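Salmonella plasmid virulence: SpvB (Salmonella typhimurium, PDB 6P0X) probably transfers ADP-ribose from NAD(+) to an arginine of host actin, as a whole toxin of which this chain is the N-terminal domain, of unknown function. Local coordinates at residues A52-A57 against W169-S174; A155-P160 against S206-L211; N190-D195 against N262-R267; A201-S206 against E279-R284. One frame throughout, in Å; residues are numbered along the deposited sequence.

How the contacts relate
Contacts 1 and 2 meet along the strand 165-175, which pairs with 55-58 and with 156-159; their centres lie about 12 Å apart, and Leu-170 N probably bonds to Ala-155 O at 2.9 Å. Both line the site of one acrylic acid molecule, with Thr-53 and Leu-170 from contact 1 and Met-208 and Arg-209 from contact 2. Contact 4 continues from contact 2, sharing Ser-206, with centres about 10 Å apart. Contact 3 lies farther out, about 20 Å from the centre of the chain, and is tied to contact 4 through Arg-284, whose NH2 probably bonds to Leu-265 O at 2.8 Å. Tyr-210 of contact 2 packs on Trp-264 of contact 3.

Contact 1: A52-A57 against W169-S174; sequences ATMSIA and WLVEES. With AKR (acrylic acid), chain D.
Ile-56 and Trp-169 form an antiparallel hydrogen-bonded pair, in which Trp-169 N gives its hydrogen to Ile-56 O at 2.8 Å and Ile-56 N returns one to Trp-169 O at 2.9 Å. One residue further along, Ser-55 and Leu-170 make the non-hydrogen-bonded pair, and Ser-55 CB rests 3.9 Å from Leu-170 CD2. A third bond, from Val-171 N to Met-54 O at 2.9 Å, carries the pairing past the start of strand 55-58.

The side chains fill in around this ladder. The indole of Trp-169 turns its CE3 edge to the backbone of Ile-56, the carbonyl oxygen lying near the ring plane. Val-171 divides its two methyls: CG1 meets Thr-53 CB at 3.7 Å, while CG2 reaches the terminal CE of Met-54, whose chain is extended until it bends at chi3 (71°) and crosses the valine at about a right angle.

Further out, Trp-137 meets Trp-169 edge-to-face, and Tyr-186 bonds to Thr-53 OG1. Thr-53 N donates a hydrogen bond to O of the acrylic acid at 3.3 Å, while Leu-170 CD1 lies 3.8 Å from the ligand's CA. The arrangement is a short antiparallel ladder of a strand-rich domain; the loop residues Ala-52 and Thr-53, with Leu-170 of the strand, line one side of the site where acrylic acid is bound in this crystal.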
loop_
_atom_site.group_PDB
_atom_site.type_symbol
_atom_site.label_atom_id
_atom_site.label_comp_id
_atom_site.label_asym_id
_atom_site.label_seq_id
_atom_site.Cartn_x
_atom_site.Cartn_y
_atom_site.Cartn_z
ATOM N N ALA A 52 5.913 -5.440 0.361
ATOM C CA ALA A 52 5.402 -4.104 0.612
ATOM C C ALA A 52 5.285 -3.332 -0.695
ATOM O O ALA A 52 6.048 -3.553 -1.641
ATOM C CB ALA A 52 6.301 -3.340 1.590
ATOM N N THR A 53 4.320 -2.419 -0.736
ATOM C CA THR A 53 4.149 -1.551 -1.885
ATOM C C THR A 53 5.025 -0.309 -1.727
ATOM O O THR A 53 5.548 -0.015 -0.649
ATOM C CB THR A 53 2.679 -1.149 -2.050
ATOM O OG1 THR A 53 2.238 -0.436 -0.885
ATOM C CG2 THR A 53 1.799 -2.380 -2.249
ATOM N N MET A 54 5.183 0.420 -2.828
ATOM C CA MET A 54 5.961 1.649 -2.813
ATOM C C MET A 54 5.321 2.673 -1.881
ATOM O O MET A 54 4.098 2.721 -1.719
ATOM C CB MET A 54 6.066 2.213 -4.231
ATOM C CG MET A 54 6.877 3.484 -4.352
ATOM S SD MET A 54 7.134 3.929 -6.078
ATOM C CE MET A 54 5.479 4.441 -6.533
ATOM N N SER A 55 6.161 3.497 -1.255
ATOM C CA SER A 55 5.667 4.491 -0.314
ATOM C C SER A 55 6.638 5.659 -0.215
ATOM O O SER A 55 7.818 5.552 -0.561
ATOM C CB SER A 55 5.450 3.886 1.076
ATOM O OG SER A 55 6.690 3.551 1.672
ATOM N N ILE A 56 6.112 6.780 0.263
ATOM C CA ILE A 56 6.916 7.888 0.769
ATOM C C ILE A 56 6.811 7.855 2.288
ATOM O O ILE A 56 5.742 7.562 2.833
ATOM C CB ILE A 56 6.442 9.241 0.200
ATOM C CG1 ILE A 56 6.446 9.228 -1.333
ATOM C CG2 ILE A 56 7.309 10.375 0.712
ATOM C CD1 ILE A 56 7.782 8.860 -1.953
ATOM N N ALA A 57 7.911 8.132 2.983
ATOM C CA ALA A 57 7.915 7.985 4.431
ATOM C C ALA A 57 8.690 9.112 5.094
ATOM O O ALA A 57 9.595 9.705 4.499
ATOM C CB ALA A 57 8.513 6.635 4.856
ATOM N N TRP A 169 2.937 7.468 3.301
ATOM C CA TRP A 169 1.969 7.581 2.216
ATOM C C TRP A 169 2.193 6.394 1.286
ATOM O O TRP A 169 3.243 6.294 0.640
ATOM C CB TRP A 169 2.123 8.900 1.464
ATOM C CG TRP A 169 1.901 10.129 2.297
ATOM C CD1 TRP A 169 0.763 10.882 2.361
ATOM C CD2 TRP A 169 2.845 10.754 3.177
ATOM N NE1 TRP A 169 0.942 11.937 3.226
ATOM C CE2 TRP A 169 2.211 11.881 3.739
ATOM C CE3 TRP A 169 4.165 10.471 3.543
ATOM C CZ2 TRP A 169 2.851 12.721 4.650
ATOM C CZ3 TRP A 169 4.799 11.308 4.446
ATOM C CH2 TRP A 169 4.140 12.420 4.989
ATOM N N LEU A 170 1.211 5.497 1.228
ATOM C CA LEU A 170 1.308 4.282 0.433
ATOM C C LEU A 170 0.796 4.536 -0.979
ATOM O O LEU A 170 -0.170 5.281 -1.172
ATOM C CB LEU A 170 0.499 3.160 1.088
ATOM C CG LEU A 170 0.731 2.948 2.586
ATOM C CD1 LEU A 170 -0.158 1.838 3.114
ATOM C CD2 LEU A 170 2.191 2.633 2.865
ATOM N N VAL A 171 1.447 3.909 -1.965
ATOM C CA VAL A 171 1.027 4.093 -3.349
ATOM C C VAL A 171 -0.421 3.655 -3.491
ATOM O O VAL A 171 -0.812 2.562 -3.057
ATOM C CB VAL A 171 1.956 3.344 -4.318
ATOM C CG1 VAL A 171 1.955 1.841 -4.057
ATOM C CG2 VAL A 171 1.549 3.636 -5.758
ATOM N N GLU A 172 -1.236 4.529 -4.059
ATOM C CA GLU A 172 -2.663 4.283 -4.157
ATOM C C GLU A 172 -3.155 4.176 -5.585
ATOM O O GLU A 172 -4.102 3.425 -5.838
ATOM C CB GLU A 172 -3.445 5.388 -3.427
ATOM C CG GLU A 172 -4.815 4.949 -2.937
ATOM C CD GLU A 172 -5.475 5.984 -2.048
ATOM O OE1 GLU A 172 -4.860 7.045 -1.808
ATOM O OE2 GLU A 172 -6.609 5.737 -1.588
ATOM N N GLU A 173 -2.543 4.889 -6.528
ATOM C CA GLU A 173 -2.938 4.702 -7.919
ATOM C C GLU A 173 -1.764 5.002 -8.837
ATOM O O GLU A 173 -0.995 5.931 -8.590
ATOM C CB GLU A 173 -4.135 5.580 -8.297
ATOM C CG GLU A 173 -4.590 5.392 -9.738
ATOM C CD GLU A 173 -5.702 6.342 -10.143
ATOM O OE1 GLU A 173 -6.184 6.234 -11.291
ATOM O OE2 GLU A 173 -6.085 7.204 -9.322
ATOM N N SER A 174 -1.631 4.200 -9.891
ATOM C CA SER A 174 -0.607 4.393 -10.907
ATOM C C SER A 174 -1.261 4.413 -12.279
ATOM O O SER A 174 -2.206 3.661 -12.531
ATOM C CB SER A 174 0.451 3.288 -10.854
ATOM O OG SER A 174 0.949 3.132 -9.540
HETATM C CA AKR D . 1.350 -1.619 3.740
HETATM C CB AKR D . 1.769 -1.313 4.947
HETATM C C AKR D . 2.338 -2.168 2.714
HETATM O O AKR D . 3.186 -1.402 2.177
HETATM O OXT AKR D . 2.302 -3.388 2.409
#

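Contact 2: A155-P160 against S206-L211; sequences ARLSDP and SAMRYL. With AKR (acrylic acid), chain D.
Leu-157 drives one methyl, CD1, against the backbone of the segment 206-211, lying 3.2 Å from Ala-207 O and 3.4 Å from Arg-209 N. With CG set anti to the backbone N (chi1 -153°), the branch reaches across to that segment, and the same methyl also meets Met-208 SD and the CG of Arg-209. A second apolar patch lies at the far end, where the proline ring of Pro-160 sets its CG 3.6 Å from Ala-207 CB and its CB near Ser-206 OG.

The stem of Arg-209 starts beside Leu-157 CD1, which its CG touches, and then turns back beneath Arg-156 O. The bend at chi2 (-57°) folds the guanidinium toward its own segment, where NH1 bonds to Ser-206 O at 2.8 Å, almost exactly in the guanidinium plane. Arg-156 O lies over one face of the group. The two segments run in nearly opposite directions, 166° apart, yet they are not paired as strands: 156-159 belongs with 165-175, and 209-211 with 181-188, so the contact joins edges of the beta architecture mainly through side chains.

A water gives a hydrogen to Arg-156 O and accepts one from Ser-158 N, each at 2.9 Å; its link to Ala-207 O, and with it a bridge between the segments, is doubtful. Met-208 brings CE to 3.9 Å from CB of one of two acrylic acid molecules that it borders, while Ile-280 packs on both Leu-157 and Met-208.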
loop_
_atom_site.group_PDB
_atom_site.type_symbol
_atom_site.label_atom_id
_atom_site.label_comp_id
_atom_site.label_asym_id
_atom_site.label_seq_id
_atom_site.Cartn_x
_atom_site.Cartn_y
_atom_site.Cartn_z
ATOM N N ALA A 155 -5.039 5.001 2.518
ATOM C CA ALA A 155 -3.696 4.657 2.066
ATOM C C ALA A 155 -2.617 5.428 2.821
ATOM O O ALA A 155 -1.526 5.656 2.285
ATOM C CB ALA A 155 -3.565 4.889 0.562
ATOM N N ARG A 156 -2.898 5.827 4.061
ATOM C CA ARG A 156 -1.958 6.576 4.885
ATOM C C ARG A 156 -1.796 5.887 6.229
ATOM O O ARG A 156 -2.788 5.569 6.892
ATOM C CB ARG A 156 -2.438 8.010 5.108
ATOM C CG ARG A 156 -2.041 8.995 4.039
ATOM C CD ARG A 156 -2.602 10.366 4.374
ATOM N NE ARG A 156 -3.283 10.942 3.224
ATOM C CZ ARG A 156 -4.378 11.689 3.294
ATOM N NH1 ARG A 156 -4.929 11.956 4.470
ATOM N NH2 ARG A 156 -4.920 12.167 2.184
ATOM N N LEU A 157 -0.548 5.688 6.638
ATOM C CA LEU A 157 -0.228 5.188 7.971
ATOM C C LEU A 157 -0.082 6.419 8.858
ATOM O O LEU A 157 0.918 7.133 8.776
ATOM C CB LEU A 157 1.047 4.353 7.935
ATOM C CG LEU A 157 1.255 3.258 8.979
ATOM C CD1 LEU A 157 0.225 2.178 8.797
ATOM C CD2 LEU A 157 2.648 2.670 8.858
ATOM N N SER A 158 -1.087 6.687 9.692
ATOM C CA SER A 158 -1.167 7.947 10.419
ATOM C C SER A 158 -1.451 7.716 11.898
ATOM O O SER A 158 -1.999 6.683 12.298
ATOM C CB SER A 158 -2.251 8.853 9.827
ATOM O OG SER A 158 -2.098 8.968 8.425
ATOM N N ASP A 159 -1.077 8.708 12.701
ATOM C CA ASP A 159 -1.380 8.721 14.126
ATOM C C ASP A 159 -2.888 8.616 14.327
ATOM O O ASP A 159 -3.632 9.473 13.826
ATOM C CB ASP A 159 -0.840 10.006 14.763
ATOM C CG ASP A 159 -1.031 10.060 16.284
ATOM O OD1 ASP A 159 -1.782 9.246 16.863
ATOM O OD2 ASP A 159 -0.413 10.941 16.911
ATOM N N PRO A 160 -3.378 7.600 15.042
ATOM C CA PRO A 160 -4.831 7.491 15.254
ATOM C C PRO A 160 -5.427 8.684 15.980
ATOM O O PRO A 160 -6.614 8.973 15.798
ATOM C CB PRO A 160 -4.965 6.196 16.067
ATOM C CG PRO A 160 -3.745 5.404 15.690
ATOM C CD PRO A 160 -2.655 6.433 15.571
ATOM N N SER A 206 -5.725 0.941 15.401
ATOM C CA SER A 206 -6.300 1.224 14.093
ATOM C C SER A 206 -5.309 1.847 13.116
ATOM O O SER A 206 -5.693 2.151 11.982
ATOM C CB SER A 206 -7.514 2.144 14.245
ATOM O OG SER A 206 -7.113 3.450 14.611
ATOM N N ALA A 207 -4.049 2.037 13.515
ATOM C CA ALA A 207 -3.116 2.772 12.665
ATOM C C ALA A 207 -2.639 1.945 11.477
ATOM O O ALA A 207 -2.497 2.478 10.371
ATOM C CB ALA A 207 -1.917 3.244 13.487
ATOM N N MET A 208 -2.401 0.650 11.680
ATOM C CA MET A 208 -1.758 -0.167 10.659
ATOM C C MET A 208 -2.625 -0.276 9.406
ATOM O O MET A 208 -3.857 -0.271 9.467
ATOM C CB MET A 208 -1.446 -1.560 11.219
ATOM C CG MET A 208 -0.798 -2.516 10.223
ATOM S SD MET A 208 0.784 -1.901 9.590
ATOM C CE MET A 208 1.182 -3.162 8.377
ATOM N N ARG A 209 -1.959 -0.357 8.257
ATOM C CA ARG A 209 -2.606 -0.523 6.962
ATOM C C ARG A 209 -2.062 -1.784 6.306
ATOM O O ARG A 209 -0.848 -1.915 6.121
ATOM C CB ARG A 209 -2.362 0.694 6.068
ATOM C CG ARG A 209 -2.987 1.979 6.576
ATOM C CD ARG A 209 -4.482 1.810 6.765
ATOM N NE ARG A 209 -5.155 3.083 7.007
ATOM C CZ ARG A 209 -5.587 3.479 8.198
ATOM N NH1 ARG A 209 -5.406 2.703 9.258
ATOM N NH2 ARG A 209 -6.191 4.650 8.333
ATOM N N TYR A 210 -2.952 -2.711 5.967
ATOM C CA TYR A 210 -2.581 -3.937 5.278
ATOM C C TYR A 210 -2.986 -3.852 3.815
ATOM O O TYR A 210 -4.105 -3.439 3.497
ATOM C CB TYR A 210 -3.258 -5.153 5.911
ATOM C CG TYR A 210 -2.854 -5.423 7.337
ATOM C CD1 TYR A 210 -1.699 -6.137 7.629
ATOM C CD2 TYR A 210 -3.630 -4.965 8.392
ATOM C CE1 TYR A 210 -1.331 -6.391 8.933
ATOM C CE2 TYR A 210 -3.270 -5.211 9.696
ATOM C CZ TYR A 210 -2.121 -5.925 9.965
ATOM O OH TYR A 210 -1.762 -6.170 11.270
ATOM N N LEU A 211 -2.084 -4.276 2.930
ATOM C CA LEU A 211 -2.428 -4.379 1.518
ATOM C C LEU A 211 -3.531 -5.413 1.340
ATOM O O LEU A 211 -3.426 -6.542 1.831
ATOM C CB LEU A 211 -1.203 -4.756 0.688
ATOM C CG LEU A 211 -1.481 -4.977 -0.801
ATOM C CD1 LEU A 211 -2.085 -3.729 -1.439
ATOM C CD2 LEU A 211 -0.220 -5.395 -1.538
HETATM C CA AKR D . 1.350 -1.619 3.740
HETATM C CB AKR D . 1.769 -1.313 4.947
HETATM C C AKR D . 2.338 -2.168 2.714
HETATM O O AKR D . 3.186 -1.402 2.177
HETATM O OXT AKR D . 2.302 -3.388 2.409
HETATM O O HOH W 1 -3.220 4.775 9.626
#

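Contact 3: N190-D195 against N262-R267; sequences NGDNVD and NSWLAR. With GOL (glycerol), chain G.
Asn-190 OD1 is gripped from opposite faces of its amide plane, by Trp-264 NE1 at 2.9 Å across the contact and by Asp-192 N at 3.0 Å within its own segment. Held from both faces in this way, the amide is restrained in its rotation. The second bond makes an Asx turn, which leads into the type II turn from Gly-191 to Val-194. The indole N-H meets the oxygen nearly in the ring plane, with amide and ring planes 62° apart.

Asn-193, at a positive phi within the turn, sends ND2 to two acceptors, each at 2.7 Å: Trp-264 O, which lies in the amide plane, and Ser-263 OG, which is tilted 33° from it. Ser-263 holds OG in the position between its backbone N and carbonyl carbon (chi1 59°), facing that amide. Ala-266 CB packs at 3.3 Å against Asn-193 O. A glycerol, probably from the crystallisation liquor, lies over one face of the indole and accepts from Trp-264 N.

Arg-284 makes a cation-pi contact with Trp-264 and bonds to Asn-190 O and Asp-192 O. The contact thus joins two surface loops, one between the strands 181-188 and 209-211, the other between 237-244 and 271-273.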
loop_
_atom_site.group_PDB
_atom_site.type_symbol
_atom_site.label_atom_id
_atom_site.label_comp_id
_atom_site.label_asym_id
_atom_site.label_seq_id
_atom_site.Cartn_x
_atom_site.Cartn_y
_atom_site.Cartn_z
ATOM N N ASN A 190 -7.957 -3.506 13.114
ATOM C CA ASN A 190 -9.029 -3.339 14.089
ATOM C C ASN A 190 -8.865 -4.412 15.160
ATOM O O ASN A 190 -7.817 -5.059 15.269
ATOM C CB ASN A 190 -10.398 -3.369 13.391
ATOM C CG ASN A 190 -10.635 -4.647 12.605
ATOM O OD1 ASN A 190 -10.256 -5.736 13.029
ATOM N ND2 ASN A 190 -11.272 -4.514 11.448
ATOM N N GLY A 191 -9.912 -4.625 15.956
ATOM C CA GLY A 191 -9.831 -5.565 17.057
ATOM C C GLY A 191 -10.597 -6.857 16.851
ATOM O O GLY A 191 -10.854 -7.583 17.815
ATOM N N ASP A 192 -10.951 -7.162 15.603
ATOM C CA ASP A 192 -11.682 -8.387 15.307
ATOM C C ASP A 192 -10.920 -9.605 15.811
ATOM O O ASP A 192 -9.726 -9.765 15.536
ATOM C CB ASP A 192 -11.929 -8.515 13.803
ATOM C CG ASP A 192 -12.803 -7.407 13.258
ATOM O OD1 ASP A 192 -13.361 -6.635 14.064
ATOM O OD2 ASP A 192 -12.934 -7.313 12.019
ATOM N N ASN A 193 -11.617 -10.454 16.566
ATOM C CA ASN A 193 -11.087 -11.706 17.103
ATOM C C ASN A 193 -9.928 -11.485 18.069
ATOM O O ASN A 193 -9.122 -12.394 18.291
ATOM C CB ASN A 193 -10.658 -12.654 15.975
ATOM C CG ASN A 193 -11.806 -13.013 15.054
ATOM O OD1 ASN A 193 -12.895 -13.366 15.508
ATOM N ND2 ASN A 193 -11.571 -12.912 13.749
ATOM N N VAL A 194 -9.839 -10.302 18.670
ATOM C CA VAL A 194 -8.791 -9.977 19.630
ATOM C C VAL A 194 -9.429 -9.841 21.005
ATOM O O VAL A 194 -10.418 -9.115 21.171
ATOM C CB VAL A 194 -8.042 -8.690 19.239
ATOM C CG1 VAL A 194 -6.988 -8.351 20.283
ATOM C CG2 VAL A 194 -7.404 -8.834 17.862
ATOM N N ASP A 195 -8.873 -10.548 21.985
ATOM C CA ASP A 195 -9.306 -10.398 23.370
ATOM C C ASP A 195 -8.792 -9.065 23.902
ATOM O O ASP A 195 -7.588 -8.896 24.118
ATOM C CB ASP A 195 -8.794 -11.564 24.208
ATOM C CG ASP A 195 -9.200 -11.462 25.665
ATOM O OD1 ASP A 195 -10.162 -10.727 25.972
ATOM O OD2 ASP A 195 -8.551 -12.119 26.507
ATOM N N ASN A 262 -16.256 -13.732 6.710
ATOM C CA ASN A 262 -15.812 -13.746 8.096
ATOM C C ASN A 262 -14.792 -12.639 8.338
ATOM O O ASN A 262 -14.332 -11.963 7.414
ATOM C CB ASN A 262 -15.194 -15.102 8.459
ATOM C CG ASN A 262 -16.149 -16.255 8.242
ATOM O OD1 ASN A 262 -16.206 -16.829 7.155
ATOM N ND2 ASN A 262 -16.903 -16.606 9.278
ATOM N N SER A 263 -14.428 -12.475 9.604
ATOM C CA SER A 263 -13.417 -11.510 10.001
ATOM C C SER A 263 -12.037 -12.159 9.954
ATOM O O SER A 263 -11.894 -13.379 10.058
ATOM C CB SER A 263 -13.714 -10.971 11.401
ATOM O OG SER A 263 -13.740 -12.017 12.358
ATOM N N TRP A 264 -11.012 -11.327 9.798
ATOM C CA TRP A 264 -9.663 -11.856 9.660
ATOM C C TRP A 264 -9.160 -12.432 10.979
ATOM O O TRP A 264 -9.611 -12.057 12.063
ATOM C CB TRP A 264 -8.699 -10.784 9.144
ATOM C CG TRP A 264 -8.784 -9.423 9.789
ATOM C CD1 TRP A 264 -9.425 -9.082 10.949
ATOM C CD2 TRP A 264 -8.192 -8.218 9.290
ATOM N NE1 TRP A 264 -9.267 -7.737 11.199
ATOM C CE2 TRP A 264 -8.514 -7.185 10.195
ATOM C CE3 TRP A 264 -7.423 -7.912 8.163
ATOM C CZ2 TRP A 264 -8.092 -5.870 10.006
ATOM C CZ3 TRP A 264 -7.003 -6.605 7.979
ATOM C CH2 TRP A 264 -7.338 -5.601 8.894
ATOM N N LEU A 265 -8.218 -13.363 10.868
ATOM C CA LEU A 265 -7.712 -14.068 12.035
ATOM C C LEU A 265 -6.780 -13.180 12.848
ATOM O O LEU A 265 -6.160 -12.249 12.330
ATOM C CB LEU A 265 -6.970 -15.336 11.609
ATOM C CG LEU A 265 -7.795 -16.437 10.941
ATOM C CD1 LEU A 265 -6.885 -17.526 10.401
ATOM C CD2 LEU A 265 -8.794 -17.016 11.929
ATOM N N ALA A 266 -6.675 -13.489 14.136
ATOM C CA ALA A 266 -5.751 -12.812 15.034
ATOM C C ALA A 266 -4.543 -13.714 15.240
ATOM O O ALA A 266 -4.695 -14.889 15.590
ATOM C CB ALA A 266 -6.415 -12.492 16.374
ATOM N N ARG A 267 -3.352 -13.165 15.022
ATOM C CA ARG A 267 -2.136 -13.957 15.097
ATOM C C ARG A 267 -1.748 -14.224 16.546
ATOM O O ARG A 267 -2.191 -13.546 17.477
ATOM C CB ARG A 267 -0.986 -13.253 14.376
ATOM C CG ARG A 267 -0.643 -11.891 14.945
ATOM C CD ARG A 267 0.244 -11.100 13.995
ATOM N NE ARG A 267 1.581 -11.672 13.877
ATOM C CZ ARG A 267 2.450 -11.344 12.927
ATOM N NH1 ARG A 267 2.113 -10.453 12.000
ATOM N NH2 ARG A 267 3.651 -11.909 12.900
HETATM C C1 GOL G . -12.386 -8.468 6.426
HETATM O O1 GOL G . -11.765 -8.083 5.240
HETATM C C2 GOL G . -11.553 -7.862 7.580
HETATM O O2 GOL G . -11.972 -8.322 8.827
HETATM C C3 GOL G . -11.733 -6.332 7.416
HETATM O O3 GOL G . -11.337 -5.739 8.612
#

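Contact 4: A201-S206 against E279-R284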
loop_
_atom_site.group_PDB
_atom_site.type_symbol
_atom_site.label_atom_id
_atom_site.label_comp_id
_atom_site.label_asym_id
_atom_site.label_seq_id
_atom_site.Cartn_x
_atom_site.Cartn_y
_atom_site.Cartn_z
ATOM N N ALA A 201 -5.662 -4.164 26.502
ATOM C CA ALA A 201 -6.562 -3.111 26.943
ATOM C C ALA A 201 -5.922 -1.746 26.725
ATOM O O ALA A 201 -4.723 -1.559 26.948
ATOM C CB ALA A 201 -6.923 -3.301 28.416
ATOM N N GLY A 202 -6.733 -0.791 26.276
ATOM C CA GLY A 202 -6.274 0.575 26.126
ATOM C C GLY A 202 -5.238 0.790 25.050
ATOM O O GLY A 202 -4.540 1.806 25.070
ATOM N N ARG A 203 -5.127 -0.128 24.098
ATOM C CA ARG A 203 -4.197 0.005 22.986
ATOM C C ARG A 203 -4.989 0.477 21.776
ATOM O O ARG A 203 -6.029 -0.105 21.445
ATOM C CB ARG A 203 -3.507 -1.330 22.693
ATOM C CG ARG A 203 -2.625 -1.850 23.828
ATOM C CD ARG A 203 -1.742 -3.004 23.373
ATOM N NE ARG A 203 -0.397 -2.601 22.967
ATOM C CZ ARG A 203 0.717 -2.994 23.578
ATOM N NH1 ARG A 203 0.654 -3.812 24.622
ATOM N NH2 ARG A 203 1.901 -2.585 23.134
ATOM N N ASP A 204 -4.510 1.534 21.125
ATOM C CA ASP A 204 -5.109 2.004 19.879
ATOM C C ASP A 204 -4.468 1.246 18.726
ATOM O O ASP A 204 -3.278 1.418 18.444
ATOM C CB ASP A 204 -4.942 3.510 19.709
ATOM C CG ASP A 204 -6.071 4.126 18.899
ATOM O OD1 ASP A 204 -6.483 3.515 17.888
ATOM O OD2 ASP A 204 -6.555 5.212 19.280
ATOM N N ARG A 205 -5.260 0.411 18.058
ATOM C CA ARG A 205 -4.733 -0.536 17.091
ATOM C C ARG A 205 -5.171 -0.237 15.663
ATOM O O ARG A 205 -4.956 -1.067 14.778
ATOM C CB ARG A 205 -5.151 -1.948 17.492
ATOM C CG ARG A 205 -6.643 -2.083 17.720
ATOM C CD ARG A 205 -7.001 -3.484 18.160
ATOM N NE ARG A 205 -6.038 -3.999 19.129
ATOM C CZ ARG A 205 -6.122 -3.803 20.440
ATOM N NH1 ARG A 205 -7.131 -3.101 20.947
ATOM N NH2 ARG A 205 -5.197 -4.307 21.246
ATOM N N SER A 206 -5.725 0.941 15.401
ATOM C CA SER A 206 -6.300 1.224 14.093
ATOM C C SER A 206 -5.309 1.847 13.116
ATOM O O SER A 206 -5.693 2.151 11.982
ATOM C CB SER A 206 -7.514 2.144 14.245
ATOM O OG SER A 206 -7.113 3.450 14.611
ATOM N N GLU A 279 1.580 4.401 18.345
ATOM C CA GLU A 279 1.560 2.945 18.335
ATOM C C GLU A 279 1.043 2.428 17.000
ATOM O O GLU A 279 0.053 2.931 16.457
ATOM C CB GLU A 279 0.697 2.408 19.482
ATOM C CG GLU A 279 0.540 0.886 19.500
ATOM C CD GLU A 279 0.073 0.340 20.849
ATOM O OE1 GLU A 279 0.191 -0.887 21.074
ATOM O OE2 GLU A 279 -0.433 1.131 21.678
ATOM N N ILE A 280 1.733 1.426 16.465
ATOM C CA ILE A 280 1.294 0.694 15.283
ATOM C C ILE A 280 1.314 -0.777 15.672
ATOM O O ILE A 280 2.385 -1.380 15.773
ATOM C CB ILE A 280 2.184 0.955 14.064
ATOM C CG1 ILE A 280 2.205 2.448 13.729
ATOM C CG2 ILE A 280 1.711 0.137 12.876
ATOM C CD1 ILE A 280 3.066 2.779 12.523
ATOM N N ARG A 281 0.141 -1.356 15.907
ATOM C CA ARG A 281 0.032 -2.732 16.369
ATOM C C ARG A 281 -0.390 -3.630 15.213
ATOM O O ARG A 281 -1.230 -3.248 14.394
ATOM C CB ARG A 281 -0.972 -2.837 17.520
ATOM C CG ARG A 281 -1.024 -4.195 18.196
ATOM C CD ARG A 281 -1.419 -4.055 19.662
ATOM N NE ARG A 281 -1.351 -5.320 20.394
ATOM C CZ ARG A 281 -0.229 -5.853 20.872
ATOM N NH1 ARG A 281 0.935 -5.242 20.688
ATOM N NH2 ARG A 281 -0.270 -7.004 21.531
ATOM N N LEU A 282 0.205 -4.821 15.142
ATOM C CA LEU A 282 -0.085 -5.777 14.079
ATOM C C LEU A 282 -0.710 -7.028 14.678
ATOM O O LEU A 282 -0.093 -7.699 15.514
ATOM C CB LEU A 282 1.176 -6.139 13.289
ATOM C CG LEU A 282 1.577 -5.171 12.174
ATOM C CD1 LEU A 282 2.315 -3.966 12.745
ATOM C CD2 LEU A 282 2.413 -5.876 11.115
ATOM N N HIS A 283 -1.928 -7.344 14.241
ATOM C CA HIS A 283 -2.631 -8.545 14.668
ATOM C C HIS A 283 -2.811 -9.552 13.544
ATOM O O HIS A 283 -3.315 -10.652 13.794
ATOM C CB HIS A 283 -4.011 -8.186 15.235
ATOM C CG HIS A 283 -3.971 -7.511 16.570
ATOM N ND1 HIS A 283 -3.625 -8.172 17.729
ATOM C CD2 HIS A 283 -4.255 -6.237 16.934
ATOM C CE1 HIS A 283 -3.690 -7.334 18.749
ATOM N NE2 HIS A 283 -4.069 -6.152 18.294
ATOM N N ARG A 284 -2.421 -9.215 12.319
ATOM C CA ARG A 284 -2.806 -9.995 11.153
ATOM C C ARG A 284 -1.593 -10.629 10.488
ATOM O O ARG A 284 -0.470 -10.115 10.565
ATOM C CB ARG A 284 -3.556 -9.126 10.130
ATOM C CG ARG A 284 -4.686 -8.294 10.725
ATOM C CD ARG A 284 -5.598 -9.126 11.618
ATOM N NE ARG A 284 -6.342 -8.283 12.551
ATOM C CZ ARG A 284 -7.231 -8.735 13.431
ATOM N NH1 ARG A 284 -7.852 -7.888 14.242
ATOM N NH2 ARG A 284 -7.504 -10.033 13.501
HETATM O O HOH W 2 -1.807 3.440 21.950
HETATM O O HOH W 3 -2.372 -0.713 14.272
#
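Arg-203 and Glu-279 form the tight part of this contact: Arg-203 NE bonds to Glu-279 OE1 at 2.6 Å as a salt bridge, the oxygen lying in the guanidinium plane and using its syn lone pair. The carboxylate is turned 71° against that plane, and a weaker bond from NH2 reaches the same oxygen. On one face of the Arg-203 guanidinium lies that of Arg-281, centres 4.0 Å apart and planes at 23°. This stack of two cations is probably eased by Glu-279 on one partner and by Glu-200, which bridges to NE of the other; Ser-272 OG bonds to both Arg-281 NH1 and Glu-279 OE1.

Arg-205, its chain bent at chi3, turns NE to His-283 NE2 at 3.0 Å, the donor tilted 29° from the ring plane. Glu-200 also pairs with Arg-205 NH2.

The looser side is bridged by water. One water gives a hydrogen to Glu-279 OE2 at 2.7 Å and takes a weak one from Asp-204 N, of a poorly ordered residue; another donates to Arg-281 O and weakly to Arg-205 O. Such a charged, water-bridged seam lays a long irregular loop along the strand 280-282 of a two-stranded antiparallel sheet.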